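Local coordinates for protein manganese-dependent inorganic pyrophosphatase (Methanocaldococcus jannaschii, PDB 2EB0) that hydrolyses inorganic diphosphate (pyrophosphate) to two phosphates, using two manganese ions per subunit, at residues Ser108-Ile113 with Ser142-Asp147; Thr12-Ser17 with Leu64-Glu69. All coordinates share one frame; numbering follows the deposited sequence.

Overall arrangement
Both contacts belong to the DHH domain and lie deep in the chain, their centres 10 Å apart, and they come one after the other in the sequence: contact 2 is closed before contact 1 begins. Contact 2 joins the first turns of helix 12-25 to the end of strand 61-65 in the six-stranded parallel sheet. Contact 1 packs helix 109-118 against helix 134-148, two helices that come after the last strand of this sheet in the sequence. Both reach the same manganese ion, contact 2 with two carboxylates and contact 1 with a third. The N-terminal turn of helix 109-118 also ties them together, through T109 and the metal-binding aspartates of contact 2. The catalytic metal centre is thus assembled from elements distant in sequence.

Contact 1 of 2, residues Ser108-Ile113 with Ser142-Asp147; sequences STATVI and SAIISD. With MN (manganese (II) ion), chain E.
S108 meets D147 with its CB 3.5 Å from D147 CB, an approach that suits a residue as small as serine. Just beyond it, D147 OD2 passes 3.4 Å from S108 CA on its way to the manganese ion of chain E, which it binds at 2.4 Å. The chi1 of D147, -115°, is almost eclipsed, consistent with a carboxylate drawn to its metal. As N-cap of helix 109-118, S108 has its OG between its own backbone N and carbonyl carbon (chi1 75°), from where it donates a hydrogen bond to T111 OG1 at 3.0 Å. The same hydroxyl also rests on I144, with OG 3.6 Å from I144 CG1.

T109 points past helix 134-148. It serves the active site instead: its N and that of A110 bond to the carboxylate of D13, and its hydroxyl to D66. In the DHH domain of this family II pyrophosphatase, D13, D66, H88 and D147 together bind the ion, so this helix start backs the metal site in the second shell.

A110 faces the partner helix squarely, its CB only 3.3 Å from A143 CB, tighter than ordinary van der Waals contact. The two small side chains are consistent with axes only 8.5 Å apart here, while the two helical segments run at 141°, closer to antiparallel than to parallel. T111, last of the row, crosses I144 at about a right angle and sets OG1 3.5 Å from both CG1 and CD1 of the isoleucine. Its hydroxyl takes the bond from S108 and makes another with D160 on helix 158-171, a helix that also packs on I144.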
ATOM      1  N   SER B 108      15.193   0.413   5.331  1.00 18.51           N
ATOM      2  CA  SER B 108      15.419   0.906   3.983  1.00 20.96           C
ATOM      3  C   SER B 108      14.791   0.044   2.917  1.00 21.01           C
ATOM      4  O   SER B 108      14.484  -1.131   3.145  1.00 20.62           O
ATOM      5  CB  SER B 108      16.917   0.986   3.691  1.00 23.42           C
ATOM      6  OG  SER B 108      17.451  -0.312   3.475  1.00 25.05           O
ATOM      7  N   THR B 109      14.626   0.638   1.739  1.00 20.37           N
ATOM      8  CA  THR B 109      14.065  -0.079   0.607  1.00 21.78           C
ATOM      9  C   THR B 109      15.043  -1.194   0.223  1.00 22.91           C
ATOM     10  O   THR B 109      14.635  -2.270  -0.229  1.00 24.18           O
ATOM     11  CB  THR B 109      13.858   0.864  -0.587  1.00 23.17           C
ATOM     12  OG1 THR B 109      12.992   1.941  -0.194  1.00 22.29           O
ATOM     13  CG2 THR B 109      13.244   0.114  -1.761  1.00 21.92           C
ATOM     14  N   ALA B 110      16.333  -0.932   0.425  1.00 20.54           N
ATOM     15  CA  ALA B 110      17.377  -1.900   0.109  1.00 20.44           C
ATOM     16  C   ALA B 110      17.185  -3.184   0.923  1.00 20.83           C
ATOM     17  O   ALA B 110      17.378  -4.285   0.408  1.00 23.77           O
ATOM     18  CB  ALA B 110      18.755  -1.289   0.384  1.00 22.54           C
ATOM     19  N   THR B 111      16.804  -3.034   2.190  1.00 16.95           N
ATOM     20  CA  THR B 111      16.558  -4.170   3.067  1.00 14.11           C
ATOM     21  C   THR B 111      15.466  -5.063   2.487  1.00 15.82           C
ATOM     22  O   THR B 111      15.606  -6.285   2.453  1.00 13.65           O
ATOM     23  CB  THR B 111      16.115  -3.705   4.472  1.00 17.43           C
ATOM     24  OG1 THR B 111      17.143  -2.901   5.046  1.00 17.53           O
ATOM     25  CG2 THR B 111      15.860  -4.902   5.395  1.00 14.91           C
ATOM     26  N   VAL B 112      14.375  -4.450   2.034  1.00 20.92           N
ATOM     27  CA  VAL B 112      13.263  -5.185   1.445  1.00 18.97           C
ATOM     28  C   VAL B 112      13.714  -6.015   0.240  1.00 21.03           C
ATOM     29  O   VAL B 112      13.347  -7.182   0.092  1.00 19.39           O
ATOM     30  CB  VAL B 112      12.167  -4.227   0.948  1.00 14.71           C
ATOM     31  CG1 VAL B 112      11.019  -5.025   0.339  1.00 12.50           C
ATOM     32  CG2 VAL B 112      11.682  -3.363   2.082  1.00 12.70           C
ATOM     33  N   ILE B 113      14.492  -5.388  -0.634  1.00 24.67           N
ATOM     34  CA  ILE B 113      14.982  -6.044  -1.837  1.00 23.98           C
ATOM     35  C   ILE B 113      15.929  -7.192  -1.520  1.00 24.09           C
ATOM     36  O   ILE B 113      15.845  -8.263  -2.128  1.00 26.22           O
ATOM     37  CB  ILE B 113      15.691  -5.025  -2.756  1.00 16.39           C
ATOM     38  CG1 ILE B 113      14.680  -3.981  -3.229  1.00 17.63           C
ATOM     39  CG2 ILE B 113      16.318  -5.734  -3.957  1.00 15.89           C
ATOM     40  CD1 ILE B 113      15.286  -2.871  -4.064  1.00 18.02           C
ATOM     41  N   SER B 142      25.352  -0.220   1.491  1.00 14.23           N
ATOM     42  CA  SER B 142      25.487   1.213   1.719  1.00 15.98           C
ATOM     43  C   SER B 142      24.121   1.845   1.987  1.00 15.83           C
ATOM     44  O   SER B 142      23.977   2.692   2.872  1.00 15.93           O
ATOM     45  CB  SER B 142      26.127   1.877   0.499  1.00 14.38           C
ATOM     46  OG  SER B 142      27.315   1.202   0.137  1.00 18.57           O
ATOM     47  N   ALA B 143      23.125   1.423   1.217  1.00 14.17           N
ATOM     48  CA  ALA B 143      21.775   1.946   1.364  1.00 14.85           C
ATOM     49  C   ALA B 143      21.243   1.670   2.762  1.00 16.17           C
ATOM     50  O   ALA B 143      20.665   2.551   3.394  1.00 16.49           O
ATOM     51  CB  ALA B 143      20.847   1.323   0.313  1.00 14.14           C
ATOM     52  N   ILE B 144      21.440   0.449   3.246  1.00 18.62           N
ATOM     53  CA  ILE B 144      20.969   0.092   4.574  1.00 21.09           C
ATOM     54  C   ILE B 144      21.652   0.956   5.633  1.00 21.50           C
ATOM     55  O   ILE B 144      20.987   1.560   6.474  1.00 21.43           O
ATOM     56  CB  ILE B 144      21.208  -1.410   4.872  1.00 20.50           C
ATOM     57  CG1 ILE B 144      20.422  -2.261   3.859  1.00 23.16           C
ATOM     58  CG2 ILE B 144      20.751  -1.742   6.281  1.00 19.18           C
ATOM     59  CD1 ILE B 144      20.457  -3.754   4.115  1.00 22.24           C
ATOM     60  N   ILE B 145      22.978   1.029   5.575  1.00 19.49           N
ATOM     61  CA  ILE B 145      23.731   1.826   6.525  1.00 18.87           C
ATOM     62  C   ILE B 145      23.309   3.290   6.462  1.00 19.67           C
ATOM     63  O   ILE B 145      23.153   3.949   7.491  1.00 20.22           O
ATOM     64  CB  ILE B 145      25.243   1.744   6.247  1.00 19.79           C
ATOM     65  CG1 ILE B 145      25.763   0.359   6.642  1.00 21.87           C
ATOM     66  CG2 ILE B 145      25.978   2.863   7.000  1.00 16.87           C
ATOM     67  CD1 ILE B 145      27.159   0.049   6.134  1.00 23.46           C
ATOM     68  N   SER B 146      23.134   3.796   5.250  1.00 16.28           N
ATOM     69  CA  SER B 146      22.757   5.182   5.062  1.00 16.51           C
ATOM     70  C   SER B 146      21.394   5.487   5.644  1.00 18.35           C
ATOM     71  O   SER B 146      21.231   6.433   6.407  1.00 18.94           O
ATOM     72  CB  SER B 146      22.752   5.527   3.574  1.00 16.00           C
ATOM     73  OG  SER B 146      22.165   6.803   3.377  1.00 13.78           O
ATOM     74  N   ASP B 147      20.412   4.671   5.287  1.00 22.00           N
ATOM     75  CA  ASP B 147      19.052   4.886   5.754  1.00 24.66           C
ATOM     76  C   ASP B 147      18.850   4.730   7.261  1.00 23.68           C
ATOM     77  O   ASP B 147      18.041   5.439   7.861  1.00 22.07           O
ATOM     78  CB  ASP B 147      18.112   3.961   4.995  1.00 29.18           C
ATOM     79  CG  ASP B 147      17.145   4.721   4.123  1.00 35.67           C
ATOM     80  OD1 ASP B 147      17.557   5.734   3.517  1.00 39.63           O
ATOM     81  OD2 ASP B 147      15.976   4.306   4.038  1.00 37.72           O
TER
HETATM   82 MN    MN E 503      14.791   4.873   2.044  1.00 34.64          MN

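Contact 2 of 2, residues Thr12-Ser17 with Leu64-Glu69; sequences TDSIAS and LVDHSE. With MN (manganese (II) ion), chain E; MN (manganese (II) ion), chain F.
Two carboxylate oxygens, D13 OD1 and D66 OD2, sit just 3.0 Å apart, a distance that would be repulsive were both not bound to the manganese ion of chain E. OD1 of D13 is 2.1 Å from this ion and OD2 of D66 2.3 Å, with the two carboxylate planes turned 70° from each other. D66 goes further and bridges the metals, for its OD1 binds the manganese of chain F. A carboxylate suits this place, since each of its two oxygens can take one ion.

S14 steadies the bridge: its OG donates to D66 OD1 at 2.9 Å and arrives on the anti lone pair, the one turned away from the other oxygen. Replacing S14 by alanine removes this donor, and the bridging oxygen would probably lose its hydrogen bond, leaving the carboxylate's tilt set by the metals and by T109.

The layout is that of a parallel α/β domain, with ligands gathered where strand 61-65 ends and helix 12-25 begins. D66 follows the strand directly and takes a left-handed backbone conformation (phi 68°) as the chain turns out of the sheet. H7, D11, H88 and D147 complete the two sites.

V65 puts CG2 4.1 Å from S14 O and packs its CB against S17 CB, branched bulk filling the space between strand and helix. S17 keeps its hydroxyl for D13, donating from OG to OD2 from above the carboxylate plane. That oxygen is shared with the amide of A110, and T109 is the hydrogen-bond partner of D13 OD1.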
ATOM      1  N   THR B  12      20.999   7.824  -1.013  1.00 22.74           N
ATOM      2  CA  THR B  12      21.611   6.570  -1.408  1.00 21.37           C
ATOM      3  C   THR B  12      20.632   5.414  -1.546  1.00 21.28           C
ATOM      4  O   THR B  12      20.779   4.600  -2.455  1.00 21.22           O
ATOM      5  CB  THR B  12      22.715   6.178  -0.423  1.00 13.53           C
ATOM      6  OG1 THR B  12      23.758   7.153  -0.491  1.00 13.65           O
ATOM      7  CG2 THR B  12      23.282   4.796  -0.760  1.00 14.38           C
ATOM      8  N   ASP B  13      19.646   5.336  -0.652  1.00 19.03           N
ATOM      9  CA  ASP B  13      18.666   4.249  -0.721  1.00 22.45           C
ATOM     10  C   ASP B  13      17.939   4.323  -2.059  1.00 20.88           C
ATOM     11  O   ASP B  13      17.830   3.328  -2.761  1.00 21.44           O
ATOM     12  CB  ASP B  13      17.640   4.340   0.420  1.00 21.91           C
ATOM     13  CG  ASP B  13      16.780   3.081   0.540  1.00 24.03           C
ATOM     14  OD1 ASP B  13      15.674   3.159   1.105  1.00 25.68           O
ATOM     15  OD2 ASP B  13      17.202   2.002   0.080  1.00 22.13           O
ATOM     16  N   SER B  14      17.455   5.514  -2.405  1.00 19.18           N
ATOM     17  CA  SER B  14      16.748   5.739  -3.660  1.00 17.73           C
ATOM     18  C   SER B  14      17.566   5.362  -4.898  1.00 18.14           C
ATOM     19  O   SER B  14      17.028   4.808  -5.855  1.00 16.52           O
ATOM     20  CB  SER B  14      16.337   7.212  -3.776  1.00 15.69           C
ATOM     21  OG  SER B  14      15.002   7.414  -3.344  1.00 18.38           O
ATOM     22  N   ILE B  15      18.858   5.679  -4.878  1.00 18.66           N
ATOM     23  CA  ILE B  15      19.744   5.399  -6.003  1.00 18.08           C
ATOM     24  C   ILE B  15      20.079   3.919  -6.098  1.00 18.81           C
ATOM     25  O   ILE B  15      19.869   3.305  -7.141  1.00 18.11           O
ATOM     26  CB  ILE B  15      21.043   6.236  -5.892  1.00 16.04           C
ATOM     27  CG1 ILE B  15      20.699   7.727  -6.004  1.00 17.64           C
ATOM     28  CG2 ILE B  15      22.048   5.832  -6.964  1.00 12.99           C
ATOM     29  CD1 ILE B  15      20.108   8.131  -7.346  1.00 18.47           C
ATOM     30  N   ALA B  16      20.590   3.353  -5.008  1.00 18.86           N
ATOM     31  CA  ALA B  16      20.945   1.939  -4.956  1.00 18.64           C
ATOM     32  C   ALA B  16      19.744   1.039  -5.253  1.00 18.33           C
ATOM     33  O   ALA B  16      19.840   0.112  -6.053  1.00 17.71           O
ATOM     34  CB  ALA B  16      21.522   1.598  -3.585  1.00 15.11           C
ATOM     35  N   SER B  17      18.612   1.307  -4.609  1.00 18.80           N
ATOM     36  CA  SER B  17      17.419   0.499  -4.838  1.00 17.77           C
ATOM     37  C   SER B  17      16.935   0.560  -6.283  1.00 17.50           C
ATOM     38  O   SER B  17      16.391  -0.411  -6.798  1.00 17.06           O
ATOM     39  CB  SER B  17      16.295   0.930  -3.900  1.00 13.07           C
ATOM     40  OG  SER B  17      16.615   0.612  -2.555  1.00 17.06           O
ATOM     41  N   LEU B  64       8.205   2.642  -8.982  1.00 20.63           N
ATOM     42  CA  LEU B  64       8.721   3.538  -7.962  1.00 20.30           C
ATOM     43  C   LEU B  64       9.339   2.779  -6.801  1.00 20.70           C
ATOM     44  O   LEU B  64       8.808   1.762  -6.368  1.00 22.75           O
ATOM     45  CB  LEU B  64       7.601   4.426  -7.433  1.00 13.90           C
ATOM     46  CG  LEU B  64       6.859   5.263  -8.477  1.00 15.13           C
ATOM     47  CD1 LEU B  64       5.719   6.018  -7.796  1.00 12.96           C
ATOM     48  CD2 LEU B  64       7.831   6.236  -9.144  1.00 14.72           C
ATOM     49  N   VAL B  65      10.477   3.272  -6.327  1.00 16.02           N
ATOM     50  CA  VAL B  65      11.150   2.691  -5.177  1.00 15.96           C
ATOM     51  C   VAL B  65      11.425   3.800  -4.184  1.00 16.99           C
ATOM     52  O   VAL B  65      11.675   4.940  -4.565  1.00 17.57           O
ATOM     53  CB  VAL B  65      12.519   2.039  -5.515  1.00 20.10           C
ATOM     54  CG1 VAL B  65      12.310   0.739  -6.265  1.00 20.43           C
ATOM     55  CG2 VAL B  65      13.381   3.012  -6.322  1.00 20.92           C
ATOM     56  N   ASP B  66      11.322   3.463  -2.906  1.00 15.61           N
ATOM     57  CA  ASP B  66      11.642   4.394  -1.845  1.00 14.30           C
ATOM     58  C   ASP B  66      10.732   5.590  -1.657  1.00 14.76           C
ATOM     59  O   ASP B  66      11.137   6.567  -1.034  1.00 10.50           O
ATOM     60  CB  ASP B  66      13.063   4.904  -2.042  1.00 16.85           C
ATOM     61  CG  ASP B  66      13.707   5.307  -0.749  1.00 16.72           C
ATOM     62  OD1 ASP B  66      14.625   6.146  -0.790  1.00 18.10           O
ATOM     63  OD2 ASP B  66      13.303   4.768   0.304  1.00 15.59           O
ATOM     64  N   HIS B  67       9.528   5.541  -2.213  1.00 21.04           N
ATOM     65  CA  HIS B  67       8.595   6.638  -2.032  1.00 21.22           C
ATOM     66  C   HIS B  67       7.208   6.288  -2.550  1.00 23.39           C
ATOM     67  O   HIS B  67       7.045   5.457  -3.448  1.00 22.56           O
ATOM     68  CB  HIS B  67       9.118   7.937  -2.677  1.00 18.22           C
ATOM     69  CG  HIS B  67       9.008   7.984  -4.172  1.00 17.98           C
ATOM     70  ND1 HIS B  67       9.761   7.185  -5.004  1.00 18.02           N
ATOM     71  CD2 HIS B  67       8.264   8.778  -4.983  1.00 17.08           C
ATOM     72  CE1 HIS B  67       9.488   7.483  -6.264  1.00 17.65           C
ATOM     73  NE2 HIS B  67       8.583   8.446  -6.279  1.00 16.55           N
ATOM     74  N   SER B  68       6.212   6.919  -1.944  1.00 26.54           N
ATOM     75  CA  SER B  68       4.821   6.699  -2.291  1.00 28.87           C
ATOM     76  C   SER B  68       4.099   8.025  -2.101  1.00 29.75           C
ATOM     77  O   SER B  68       2.994   8.075  -1.567  1.00 31.17           O
ATOM     78  CB  SER B  68       4.226   5.637  -1.363  1.00 30.57           C
ATOM     79  OG  SER B  68       2.863   5.399  -1.662  1.00 33.90           O
ATOM     80  N   GLU B  69       4.743   9.103  -2.526  1.00 26.76           N
ATOM     81  CA  GLU B  69       4.164  10.432  -2.391  1.00 27.67           C
ATOM     82  C   GLU B  69       4.252  11.179  -3.720  1.00 26.96           C
ATOM     83  O   GLU B  69       5.333  11.314  -4.299  1.00 25.67           O
ATOM     84  CB  GLU B  69       4.901  11.218  -1.304  1.00 27.98           C
ATOM     85  CG  GLU B  69       4.271  12.566  -0.980  1.00 34.29           C
ATOM     86  CD  GLU B  69       3.077  12.454  -0.036  1.00 38.28           C
ATOM     87  OE1 GLU B  69       2.284  13.425   0.037  1.00 37.86           O
ATOM     88  OE2 GLU B  69       2.939  11.403   0.638  1.00 38.56           O
TER
HETATM   89 MN    MN E 503      14.791   4.873   2.044  1.00 34.64          MN
HETATM   90 MN    MN F 504      14.925   7.870   0.468  1.00 34.39          MN